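Local coordinates for protein phosphoribosyltransferase (Thermus thermophilus, PDB 1WD5) that probably works as a type I phosphoribosyltransferase, moving a phosphoribosyl group to or from a substrate that has not been established, at residues Gly33-Ala38 and Glu200-Glu205; Val51-Lys56 and Lys104-Tyr109; Gly68-Gly71 and Glu75-Leu78; Ala138-Val143 and Glu164-Arg169. All blocks are in the same frame, centred on the assembly; numbering follows the deposited sequence.

Contact 1 ties helix 33-45, near the start of the chain, to helix 196-204 at its end, and the segments of the other three contacts lie between these helices in sequence. It touches contact 2, their centres about 13 Å apart. Contact 3 is nested within contact 2 along the chain, and contact 4 follows both. Contacts 2 and 3 share the mixed sheet, where strands 48-59 and 66-71 are neighbours; the two contacts have centres about 13 Å apart. Helix 134-144 of contact 4 touches both, the centre of contact 4 lying about 18 Å from that of contact 2 and about 13 Å from that of contact 3. Together the four contacts span the layered alpha/beta architecture of the phosphoribosyltransferase family.

Contact 1: Gly33-Ala38 and Glu200-Glu205; sequences GGVVVA and EAILLE
Ile202 lays its two branches against Val35 and Val36, joining helix 33-45 of the phosphoribosyltransferase alpha/beta fold to the C-terminal helix 196-204. The contact is small and wholly apolar, with 139 Å² buried in all. Val35 points toward the C-terminal helix and is buried, as befits a compact branched residue on the inner side of a helix. Its CG1 meets the short branch of Ile202, CG2, at 3.9 Å, and the two side chains lie alongside each other, pointing opposite ways. The long branch of Ile202 serves the other valine: CG1 stands beside the backbone N (chi1 -67°) and the chain then runs extended through chi2 (175°), which carries CD1 outward to Val36. An isoleucine suits this position because beta-branching gives it two methyl-ended arms for two neighbours in sequence. Val36 has its CB directed away from helix 196-204, yet one of its methyls still makes the contact. Beyond this pair of helices, Val36 packs on Arg6 and Arg7 of helix 6-17, while Leu203 rests on Tyr109 of helix 88-112. The Val36 side chain stands roughly perpendicular to that of Ile202, CG2 of the valine lying 4.0 Å from CD1 of the isoleucine.

Contact 2: Val51-Lys56 and Lys104-Tyr109; sequences VVLVRK and KRAERY
Leu53 sets its two methyl groups against Ala106 and Tyr109, packing strand 48-59, at the irregular stretch that interrupts it, against the long helix 88-112 in the manner of an alpha/beta layered fold. Val51 and Leu53 send their side chains to this helix, while Val52 and Val54 between and beyond them face helix 134-144, so the chain here is covered from two sides by helices. Leucine suits its place because the fork at CG lets one residue touch two successive turns of the helix. CG stands anti to the carbonyl carbon (chi1 -63°), and from there CD1 settles on Ala106, 3.9 Å from its CB and equally near its CA. Such closeness to the helix backbone depends on the small side chain of alanine; the CA atoms of Leu53 and Ala106 come within 6.7 Å. The other methyl, CD2 of Leu53, lies 3.8 Å from CD1 of Tyr109 and also touches the neighbouring CE1. Val51 comes to the same ring atom, its CG1 standing 4.1 Å from CD1 of Tyr109, and the valine approaches almost square to the tyrosine side chain. Both methyls reach the ring at a slant. Hydrocarbon thus faces the strand, whereas the polar end has a different role: OH of Tyr109 is hydrogen-bonded to Asp196, which also forms a salt bridge with Arg105. The aliphatic part of Arg105 helps to seat the ring, with its CG 3.6 Å above one face of Tyr109, displaced toward the rim.

Contact 3: Gly68-Gly71 and Glu75-Leu78; sequences GAVG and ELVL
Ala69 and Val77 exchange two backbone hydrogen bonds, N to O in each direction. The one from Val77 N to Ala69 O is 2.8 Å long and nearly straight (170° at the hydrogen); its mate, Ala69 N to Val77 O, has the same length but is more bent. A third bond, Gly71 N to Glu75 O at 3.2 Å, continues the ladder, and the same carbonyl oxygen receives a CA-H...O contact from CA of Val70. These bonds zip up a beta hairpin in which strands 66-71 and 76-78 run antiparallel, the latter an outermost strand of the mixed sheet. Ala69 and Val77 form the hydrogen-bonded pair, with side chains on the face covered by helix 134-144. On the other face, next to helix 88-112, apolar packing joins the non-hydrogen-bonded pair Val70 and Leu76, CG1 of the valine 3.8 Å from CD1 of the leucine. Steric fit accounts for Gly68, where a CB would collide with the backbone oxygen of Val77. Glu75 bends at chi2 (-86°), folding its carboxylate over Gly71 until OE2 lies 3.9 Å from CA of that glycine; with Glu75 folded as it is, a CB on Gly71 would run into its OE2. Replacing Glu75 by alanine is likely to strip the carboxylate cover from Gly71 and from Val142 of helix 134-144.

Contact 4: Ala138-Val143 and Glu164-Arg169; sequences AALSVV and ERLKAR
Leu140 and Leu166 meet methyl to methyl, CD1 of the first 4.0 Å from CD2 of the second, in the buried, apolar half of this helix-to-helix contact. Both leucines also pack on Val153 of strand 150-155, so their branched ends fill the layer between the helices and the sheet, a place that suits flexible hydrocarbon without polar atoms. The other half is polar and less enclosed on the arginine's side, though Ser141 itself is buried. Here the partly exposed Arg169, near the C-terminal end of helix 160-167, bends at chi3 (62°) to turn its guanidinium toward Ser141, and NH2 of Arg169 donates to OG of Ser141 over 2.8 Å. The bond is fairly straight (161° at the hydrogen), and OG lies close to the guanidinium plane, only 11° out of it. Serine suits this position because its hydroxyl can work both ways: while accepting from Arg169 it is also bonded to the carbonyl O of Glu137, one turn earlier in its helix. The flat group is further supported by Leu140, whose CB lies over one face, displaced toward the rim, 4.1 Å from NH2 of Arg169. A leucine in place of Arg169 would probably leave the Ser141 hydroxyl without its donor. A weak, long ion pair from Arg169 to Glu137 adds to the polar side. Within the fold, helices 134-144 and 160-167 are the connections linking the successive parallel strands 122-126, 150-155 and 171-174, and helix 134-144 also packs through Ala138, Ala139 and Val142 on strand 48-59.

Contact 1: Gly33-Ala38 and Glu200-Glu205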
loop_
_atom_site.group_PDB
_atom_site.type_symbol
_atom_site.label_atom_id
_atom_site.label_comp_id
_atom_site.label_asym_id
_atom_site.label_seq_id
_atom_site.Cartn_x
_atom_site.Cartn_y
_atom_site.Cartn_z
ATOM N N GLY A 33 5.899 -5.139 6.437
ATOM C CA GLY A 33 5.707 -4.441 7.696
ATOM C C GLY A 33 4.398 -3.669 7.728
ATOM O O GLY A 33 3.774 -3.518 8.783
ATOM N N GLY A 34 3.981 -3.182 6.563
ATOM C CA GLY A 34 2.745 -2.431 6.475
ATOM C C GLY A 34 1.521 -3.234 6.879
ATOM O O GLY A 34 0.520 -2.670 7.323
ATOM N N VAL A 35 1.593 -4.553 6.732
ATOM C CA VAL A 35 0.467 -5.406 7.085
ATOM C C VAL A 35 0.249 -5.391 8.592
ATOM O O VAL A 35 -0.877 -5.522 9.057
ATOM C CB VAL A 35 0.683 -6.859 6.591
ATOM C CG1 VAL A 35 -0.460 -7.753 7.061
ATOM C CG2 VAL A 35 0.753 -6.882 5.068
ATOM N N VAL A 36 1.324 -5.218 9.358
ATOM C CA VAL A 36 1.199 -5.166 10.814
ATOM C C VAL A 36 0.444 -3.906 11.218
ATOM O O VAL A 36 -0.485 -3.958 12.031
ATOM C CB VAL A 36 2.574 -5.157 11.512
ATOM C CG1 VAL A 36 2.385 -5.025 13.015
ATOM C CG2 VAL A 36 3.329 -6.441 11.193
ATOM N N VAL A 37 0.840 -2.768 10.651
ATOM C CA VAL A 37 0.173 -1.513 10.965
ATOM C C VAL A 37 -1.284 -1.607 10.518
ATOM O O VAL A 37 -2.191 -1.194 11.240
ATOM C CB VAL A 37 0.837 -0.311 10.251
ATOM C CG1 VAL A 37 0.138 0.982 10.662
ATOM C CG2 VAL A 37 2.333 -0.240 10.607
ATOM N N ALA A 38 -1.498 -2.158 9.324
ATOM C CA ALA A 38 -2.841 -2.301 8.759
ATOM C C ALA A 38 -3.756 -3.178 9.619
ATOM O O ALA A 38 -4.939 -2.870 9.811
ATOM C CB ALA A 38 -2.746 -2.877 7.350
ATOM N N GLU A 200 1.558 -14.167 6.592
ATOM C CA GLU A 200 0.599 -15.255 6.433
ATOM C C GLU A 200 -0.156 -15.511 7.730
ATOM O O GLU A 200 -1.360 -15.767 7.714
ATOM C CB GLU A 200 1.304 -16.540 6.004
ATOM C CG GLU A 200 1.649 -16.614 4.524
ATOM C CD GLU A 200 2.335 -17.922 4.159
ATOM O OE1 GLU A 200 1.873 -18.989 4.623
ATOM O OE2 GLU A 200 3.329 -17.883 3.400
ATOM N N ALA A 201 0.558 -15.456 8.850
ATOM C CA ALA A 201 -0.050 -15.680 10.162
ATOM C C ALA A 201 -1.133 -14.629 10.408
ATOM O O ALA A 201 -2.220 -14.941 10.898
ATOM C CB ALA A 201 1.009 -15.599 11.246
ATOM N N ILE A 202 -0.831 -13.382 10.058
ATOM C CA ILE A 202 -1.783 -12.296 10.233
ATOM C C ILE A 202 -2.990 -12.482 9.319
ATOM O O ILE A 202 -4.132 -12.372 9.764
ATOM C CB ILE A 202 -1.127 -10.939 9.937
ATOM C CG1 ILE A 202 -0.064 -10.645 10.999
ATOM C CG2 ILE A 202 -2.182 -9.842 9.912
ATOM C CD1 ILE A 202 0.722 -9.385 10.747
ATOM N N LEU A 203 -2.734 -12.779 8.048
ATOM C CA LEU A 203 -3.800 -12.976 7.072
ATOM C C LEU A 203 -4.763 -14.119 7.421
ATOM O O LEU A 203 -5.961 -14.039 7.131
ATOM C CB LEU A 203 -3.197 -13.226 5.683
ATOM C CG LEU A 203 -2.483 -12.058 4.988
ATOM C CD1 LEU A 203 -1.888 -12.531 3.663
ATOM C CD2 LEU A 203 -3.467 -10.927 4.745
ATOM N N LEU A 204 -4.236 -15.179 8.031
ATOM C CA LEU A 204 -5.036 -16.346 8.409
ATOM C C LEU A 204 -6.201 -16.014 9.333
ATOM O O LEU A 204 -7.274 -16.610 9.225
ATOM C CB LEU A 204 -4.147 -17.403 9.078
ATOM C CG LEU A 204 -3.304 -18.288 8.157
ATOM C CD1 LEU A 204 -2.240 -19.025 8.961
ATOM C CD2 LEU A 204 -4.211 -19.279 7.437
ATOM N N GLU A 205 -5.987 -15.068 10.241
ATOM C CA GLU A 205 -7.025 -14.660 11.188
ATOM C C GLU A 205 -8.224 -13.998 10.502
ATOM O O GLU A 205 -9.297 -13.870 11.104
ATOM C CB GLU A 205 -6.452 -13.683 12.225
ATOM C CG GLU A 205 -5.654 -14.314 13.366
ATOM C CD GLU A 205 -6.513 -15.184 14.281
ATOM O OE1 GLU A 205 -6.900 -16.294 13.862
ATOM O OE2 GLU A 205 -6.806 -14.761 15.418
#

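Contact 2: Val51-Lys56 and Lys104-Tyr109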
loop_
_atom_site.group_PDB
_atom_site.type_symbol
_atom_site.label_atom_id
_atom_site.label_comp_id
_atom_site.label_asym_id
_atom_site.label_seq_id
_atom_site.Cartn_x
_atom_site.Cartn_y
_atom_site.Cartn_z
ATOM N N VAL A 51 -4.310 -7.636 2.103
ATOM C CA VAL A 51 -3.060 -7.120 1.590
ATOM C C VAL A 51 -3.276 -6.619 0.168
ATOM O O VAL A 51 -4.138 -7.125 -0.551
ATOM C CB VAL A 51 -1.993 -8.230 1.580
ATOM C CG1 VAL A 51 -2.465 -9.386 0.700
ATOM C CG2 VAL A 51 -0.677 -7.688 1.080
ATOM N N VAL A 52 -2.513 -5.605 -0.224
ATOM C CA VAL A 52 -2.606 -5.089 -1.579
ATOM C C VAL A 52 -1.353 -5.613 -2.252
ATOM O O VAL A 52 -0.242 -5.422 -1.752
ATOM C CB VAL A 52 -2.663 -3.536 -1.620
ATOM C CG1 VAL A 52 -1.473 -2.930 -0.905
ATOM C CG2 VAL A 52 -2.724 -3.067 -3.066
ATOM N N LEU A 53 -1.545 -6.302 -3.372
ATOM C CA LEU A 53 -0.449 -6.915 -4.108
ATOM C C LEU A 53 -0.305 -6.290 -5.489
ATOM O O LEU A 53 -1.089 -6.572 -6.399
ATOM C CB LEU A 53 -0.716 -8.417 -4.217
ATOM C CG LEU A 53 -0.747 -9.123 -2.852
ATOM C CD1 LEU A 53 -1.487 -10.455 -2.934
ATOM C CD2 LEU A 53 0.686 -9.328 -2.378
ATOM N N VAL A 54 0.711 -5.445 -5.634
ATOM C CA VAL A 54 0.952 -4.734 -6.881
ATOM C C VAL A 54 2.445 -4.497 -7.111
ATOM O O VAL A 54 3.258 -4.670 -6.199
ATOM C CB VAL A 54 0.262 -3.353 -6.845
ATOM C CG1 VAL A 54 -1.223 -3.509 -6.555
ATOM C CG2 VAL A 54 0.907 -2.493 -5.771
ATOM N N ARG A 55 2.787 -4.094 -8.335
ATOM C CA ARG A 55 4.159 -3.788 -8.723
ATOM C C ARG A 55 4.164 -2.555 -9.618
ATOM O O ARG A 55 3.251 -2.339 -10.418
ATOM C CB ARG A 55 4.795 -4.951 -9.497
ATOM C CG ARG A 55 5.124 -6.183 -8.654
ATOM C CD ARG A 55 6.278 -5.917 -7.706
ATOM N NE ARG A 55 7.507 -5.592 -8.425
ATOM C CZ ARG A 55 8.612 -5.135 -7.843
ATOM N NH1 ARG A 55 8.651 -4.951 -6.527
ATOM N NH2 ARG A 55 9.675 -4.840 -8.576
ATOM N N LYS A 56 5.199 -1.742 -9.479
ATOM C CA LYS A 56 5.329 -0.555 -10.302
ATOM C C LYS A 56 5.949 -0.961 -11.638
ATOM O O LYS A 56 6.801 -1.849 -11.688
ATOM C CB LYS A 56 6.228 0.462 -9.601
ATOM C CG LYS A 56 6.541 1.701 -10.418
ATOM C CD LYS A 56 8.038 1.839 -10.610
ATOM C CE LYS A 56 8.763 1.879 -9.270
ATOM N NZ LYS A 56 10.188 1.480 -9.420
ATOM N N LYS A 104 4.528 -15.692 -7.162
ATOM C CA LYS A 104 4.614 -16.655 -6.069
ATOM C C LYS A 104 4.126 -16.121 -4.731
ATOM O O LYS A 104 3.417 -16.817 -4.006
ATOM C CB LYS A 104 6.045 -17.175 -5.927
ATOM C CG LYS A 104 6.497 -18.038 -7.094
ATOM C CD LYS A 104 7.905 -18.568 -6.864
ATOM C CE LYS A 104 8.387 -19.397 -8.049
ATOM N NZ LYS A 104 9.799 -19.837 -7.861
ATOM N N ARG A 105 4.493 -14.887 -4.404
ATOM C CA ARG A 105 4.074 -14.303 -3.137
ATOM C C ARG A 105 2.554 -14.167 -3.079
ATOM O O ARG A 105 1.939 -14.460 -2.056
ATOM C CB ARG A 105 4.747 -12.942 -2.925
ATOM C CG ARG A 105 4.309 -12.233 -1.650
ATOM C CD ARG A 105 5.269 -11.116 -1.244
ATOM N NE ARG A 105 6.522 -11.644 -0.704
ATOM C CZ ARG A 105 7.625 -11.856 -1.417
ATOM N NH1 ARG A 105 7.651 -11.578 -2.717
ATOM N NH2 ARG A 105 8.705 -12.355 -0.828
ATOM N N ALA A 106 1.950 -13.738 -4.180
ATOM C CA ALA A 106 0.496 -13.582 -4.234
ATOM C C ALA A 106 -0.216 -14.929 -4.066
ATOM O O ALA A 106 -1.258 -15.006 -3.414
ATOM C CB ALA A 106 0.082 -12.933 -5.559
ATOM N N GLU A 107 0.345 -15.986 -4.649
ATOM C CA GLU A 107 -0.267 -17.309 -4.541
ATOM C C GLU A 107 -0.286 -17.802 -3.100
ATOM O O GLU A 107 -1.299 -18.324 -2.636
ATOM C CB GLU A 107 0.470 -18.341 -5.411
ATOM C CG GLU A 107 0.535 -17.993 -6.896
ATOM C CD GLU A 107 1.038 -19.151 -7.762
ATOM O OE1 GLU A 107 1.895 -19.931 -7.289
ATOM O OE2 GLU A 107 0.586 -19.270 -8.924
ATOM N N ARG A 108 0.823 -17.640 -2.384
ATOM C CA ARG A 108 0.851 -18.111 -1.005
ATOM C C ARG A 108 -0.027 -17.290 -0.073
ATOM O O ARG A 108 -0.635 -17.841 0.840
ATOM C CB ARG A 108 2.288 -18.190 -0.470
ATOM C CG ARG A 108 3.133 -16.951 -0.611
ATOM C CD ARG A 108 4.614 -17.329 -0.492
ATOM N NE ARG A 108 5.504 -16.213 -0.814
ATOM C CZ ARG A 108 6.785 -16.344 -1.148
ATOM N NH1 ARG A 108 7.340 -17.548 -1.209
ATOM N NH2 ARG A 108 7.511 -15.268 -1.425
ATOM N N TYR A 109 -0.107 -15.982 -0.293
ATOM C CA TYR A 109 -0.957 -15.151 0.557
ATOM C C TYR A 109 -2.429 -15.484 0.288
ATOM O O TYR A 109 -3.231 -15.595 1.218
ATOM C CB TYR A 109 -0.728 -13.661 0.283
ATOM C CG TYR A 109 0.581 -13.077 0.800
ATOM C CD1 TYR A 109 0.891 -11.734 0.574
ATOM C CD2 TYR A 109 1.496 -13.850 1.514
ATOM C CE1 TYR A 109 2.071 -11.174 1.042
ATOM C CE2 TYR A 109 2.688 -13.297 1.994
ATOM C CZ TYR A 109 2.966 -11.956 1.750
ATOM O OH TYR A 109 4.129 -11.382 2.215
#

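Contact 3: Gly68-Gly71 and Glu75-Leu78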
loop_
_atom_site.group_PDB
_atom_site.type_symbol
_atom_site.label_atom_id
_atom_site.label_comp_id
_atom_site.label_asym_id
_atom_site.label_seq_id
_atom_site.Cartn_x
_atom_site.Cartn_y
_atom_site.Cartn_z
ATOM N N GLY A 68 3.215 3.142 -14.944
ATOM C CA GLY A 68 2.006 2.389 -14.653
ATOM C C GLY A 68 2.197 1.389 -13.524
ATOM O O GLY A 68 3.140 1.503 -12.741
ATOM N N ALA A 69 1.307 0.405 -13.440
ATOM C CA ALA A 69 1.386 -0.616 -12.396
ATOM C C ALA A 69 0.623 -1.868 -12.803
ATOM O O ALA A 69 -0.255 -1.808 -13.666
ATOM C CB ALA A 69 0.814 -0.069 -11.082
ATOM N N VAL A 70 0.970 -3.003 -12.195
ATOM C CA VAL A 70 0.276 -4.262 -12.465
ATOM C C VAL A 70 -0.244 -4.797 -11.128
ATOM O O VAL A 70 0.446 -4.706 -10.111
ATOM C CB VAL A 70 1.204 -5.338 -13.095
ATOM C CG1 VAL A 70 1.766 -4.839 -14.425
ATOM C CG2 VAL A 70 2.329 -5.691 -12.137
ATOM N N GLY A 71 -1.458 -5.337 -11.134
ATOM C CA GLY A 71 -2.038 -5.877 -9.919
ATOM C C GLY A 71 -1.893 -7.386 -9.863
ATOM O O GLY A 71 -1.463 -8.014 -10.835
ATOM N N GLU A 75 -3.807 -7.509 -14.404
ATOM C CA GLU A 75 -4.152 -6.313 -15.169
ATOM C C GLU A 75 -3.037 -5.270 -15.187
ATOM O O GLU A 75 -2.352 -5.054 -14.188
ATOM C CB GLU A 75 -5.420 -5.658 -14.617
ATOM C CG GLU A 75 -5.222 -4.975 -13.271
ATOM C CD GLU A 75 -5.388 -5.915 -12.095
ATOM O OE1 GLU A 75 -5.160 -7.135 -12.253
ATOM O OE2 GLU A 75 -5.739 -5.424 -11.004
ATOM N N LEU A 76 -2.865 -4.631 -16.338
ATOM C CA LEU A 76 -1.863 -3.587 -16.505
ATOM C C LEU A 76 -2.590 -2.248 -16.500
ATOM O O LEU A 76 -3.483 -2.021 -17.316
ATOM C CB LEU A 76 -1.117 -3.760 -17.832
ATOM C CG LEU A 76 -0.172 -2.631 -18.260
ATOM C CD1 LEU A 76 0.923 -2.428 -17.217
ATOM C CD2 LEU A 76 0.439 -2.977 -19.613
ATOM N N VAL A 77 -2.214 -1.373 -15.575
ATOM C CA VAL A 77 -2.832 -0.056 -15.468
ATOM C C VAL A 77 -1.791 0.995 -15.817
ATOM O O VAL A 77 -0.794 1.161 -15.112
ATOM C CB VAL A 77 -3.361 0.199 -14.042
ATOM C CG1 VAL A 77 -3.964 1.603 -13.947
ATOM C CG2 VAL A 77 -4.401 -0.854 -13.686
ATOM N N LEU A 78 -2.029 1.702 -16.915
ATOM C CA LEU A 78 -1.098 2.712 -17.392
ATOM C C LEU A 78 -1.497 4.130 -17.022
ATOM O O LEU A 78 -2.681 4.445 -16.932
ATOM C CB LEU A 78 -0.981 2.618 -18.913
ATOM C CG LEU A 78 -0.509 1.282 -19.485
ATOM C CD1 LEU A 78 -0.597 1.304 -21.001
ATOM C CD2 LEU A 78 0.914 1.017 -19.027
#

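Contact 4: Ala138-Val143 and Glu164-Arg169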
loop_
_atom_site.group_PDB
_atom_site.type_symbol
_atom_site.label_atom_id
_atom_site.label_comp_id
_atom_site.label_asym_id
_atom_site.label_seq_id
_atom_site.Cartn_x
_atom_site.Cartn_y
_atom_site.Cartn_z
ATOM N N ALA A 138 1.690 3.011 -6.886
ATOM C CA ALA A 138 1.311 1.860 -7.691
ATOM C C ALA A 138 0.050 1.251 -7.095
ATOM O O ALA A 138 -0.860 0.843 -7.821
ATOM C CB ALA A 138 2.437 0.829 -7.707
ATOM N N ALA A 139 -0.003 1.192 -5.765
ATOM C CA ALA A 139 -1.166 0.632 -5.083
ATOM C C ALA A 139 -2.407 1.445 -5.425
ATOM O O ALA A 139 -3.467 0.886 -5.695
ATOM C CB ALA A 139 -0.947 0.628 -3.573
ATOM N N LEU A 140 -2.270 2.768 -5.405
ATOM C CA LEU A 140 -3.385 3.653 -5.722
ATOM C C LEU A 140 -3.882 3.429 -7.144
ATOM O O LEU A 140 -5.084 3.329 -7.383
ATOM C CB LEU A 140 -2.971 5.122 -5.558
ATOM C CG LEU A 140 -2.929 5.707 -4.143
ATOM C CD1 LEU A 140 -2.382 7.124 -4.194
ATOM C CD2 LEU A 140 -4.329 5.708 -3.545
ATOM N N SER A 141 -2.953 3.351 -8.091
ATOM C CA SER A 141 -3.318 3.152 -9.488
ATOM C C SER A 141 -4.183 1.918 -9.693
ATOM O O SER A 141 -5.167 1.967 -10.426
ATOM C CB SER A 141 -2.063 3.058 -10.355
ATOM O OG SER A 141 -1.411 4.317 -10.417
ATOM N N VAL A 142 -3.821 0.812 -9.046
ATOM C CA VAL A 142 -4.587 -0.422 -9.185
ATOM C C VAL A 142 -5.920 -0.339 -8.445
ATOM O O VAL A 142 -6.967 -0.659 -9.004
ATOM C CB VAL A 142 -3.792 -1.643 -8.662
ATOM C CG1 VAL A 142 -4.672 -2.887 -8.689
ATOM C CG2 VAL A 142 -2.545 -1.864 -9.524
ATOM N N VAL A 143 -5.878 0.095 -7.189
ATOM C CA VAL A 143 -7.089 0.205 -6.390
ATOM C C VAL A 143 -8.148 1.118 -7.013
ATOM O O VAL A 143 -9.334 0.808 -6.962
ATOM C CB VAL A 143 -6.765 0.702 -4.964
ATOM C CG1 VAL A 143 -8.050 0.898 -4.173
ATOM C CG2 VAL A 143 -5.863 -0.312 -4.261
ATOM N N GLU A 164 3.346 15.125 -0.978
ATOM C CA GLU A 164 2.890 15.901 -2.123
ATOM C C GLU A 164 2.475 14.996 -3.281
ATOM O O GLU A 164 1.440 15.217 -3.909
ATOM C CB GLU A 164 3.985 16.861 -2.590
ATOM C CG GLU A 164 3.455 18.033 -3.403
ATOM C CD GLU A 164 4.546 19.003 -3.819
ATOM O OE1 GLU A 164 5.281 18.701 -4.785
ATOM O OE2 GLU A 164 4.676 20.065 -3.170
ATOM N N ARG A 165 3.274 13.974 -3.565
ATOM C CA ARG A 165 2.950 13.059 -4.657
ATOM C C ARG A 165 1.622 12.346 -4.425
ATOM O O ARG A 165 0.812 12.208 -5.342
ATOM C CB ARG A 165 4.049 12.007 -4.831
ATOM C CG ARG A 165 5.425 12.562 -5.158
ATOM C CD ARG A 165 6.361 11.454 -5.630
ATOM N NE ARG A 165 7.714 11.944 -5.887
ATOM C CZ ARG A 165 8.677 12.025 -4.971
ATOM N NH1 ARG A 165 8.452 11.645 -3.718
ATOM N NH2 ARG A 165 9.871 12.493 -5.310
ATOM N N LEU A 166 1.401 11.892 -3.197
ATOM C CA LEU A 166 0.178 11.174 -2.862
ATOM C C LEU A 166 -1.031 12.080 -2.689
ATOM O O LEU A 166 -2.123 11.770 -3.167
ATOM C CB LEU A 166 0.392 10.355 -1.589
ATOM C CG LEU A 166 1.512 9.316 -1.703
ATOM C CD1 LEU A 166 1.796 8.697 -0.349
ATOM C CD2 LEU A 166 1.111 8.259 -2.707
ATOM N N LYS A 167 -0.836 13.198 -1.999
ATOM C CA LYS A 167 -1.922 14.140 -1.756
ATOM C C LYS A 167 -2.485 14.672 -3.079
ATOM O O LYS A 167 -3.637 15.102 -3.153
ATOM C CB LYS A 167 -1.411 15.285 -0.880
ATOM C CG LYS A 167 -2.497 16.116 -0.219
ATOM C CD LYS A 167 -1.897 17.031 0.833
ATOM C CE LYS A 167 -2.944 17.946 1.436
ATOM N NZ LYS A 167 -2.342 18.835 2.468
ATOM N N ALA A 168 -1.673 14.622 -4.128
ATOM C CA ALA A 168 -2.101 15.083 -5.439
ATOM C C ALA A 168 -3.132 14.122 -6.017
ATOM O O ALA A 168 -3.897 14.484 -6.908
ATOM C CB ALA A 168 -0.899 15.179 -6.378
ATOM N N ARG A 169 -3.167 12.903 -5.489
ATOM C CA ARG A 169 -4.085 11.888 -5.996
ATOM C C ARG A 169 -5.158 11.392 -5.025
ATOM O O ARG A 169 -6.176 10.845 -5.451
ATOM C CB ARG A 169 -3.278 10.687 -6.503
ATOM C CG ARG A 169 -2.254 11.022 -7.579
ATOM C CD ARG A 169 -1.446 9.787 -7.979
ATOM N NE ARG A 169 -2.288 8.741 -8.559
ATOM C CZ ARG A 169 -1.860 7.521 -8.863
ATOM N NH1 ARG A 169 -0.596 7.182 -8.642
ATOM N NH2 ARG A 169 -2.696 6.638 -9.393
#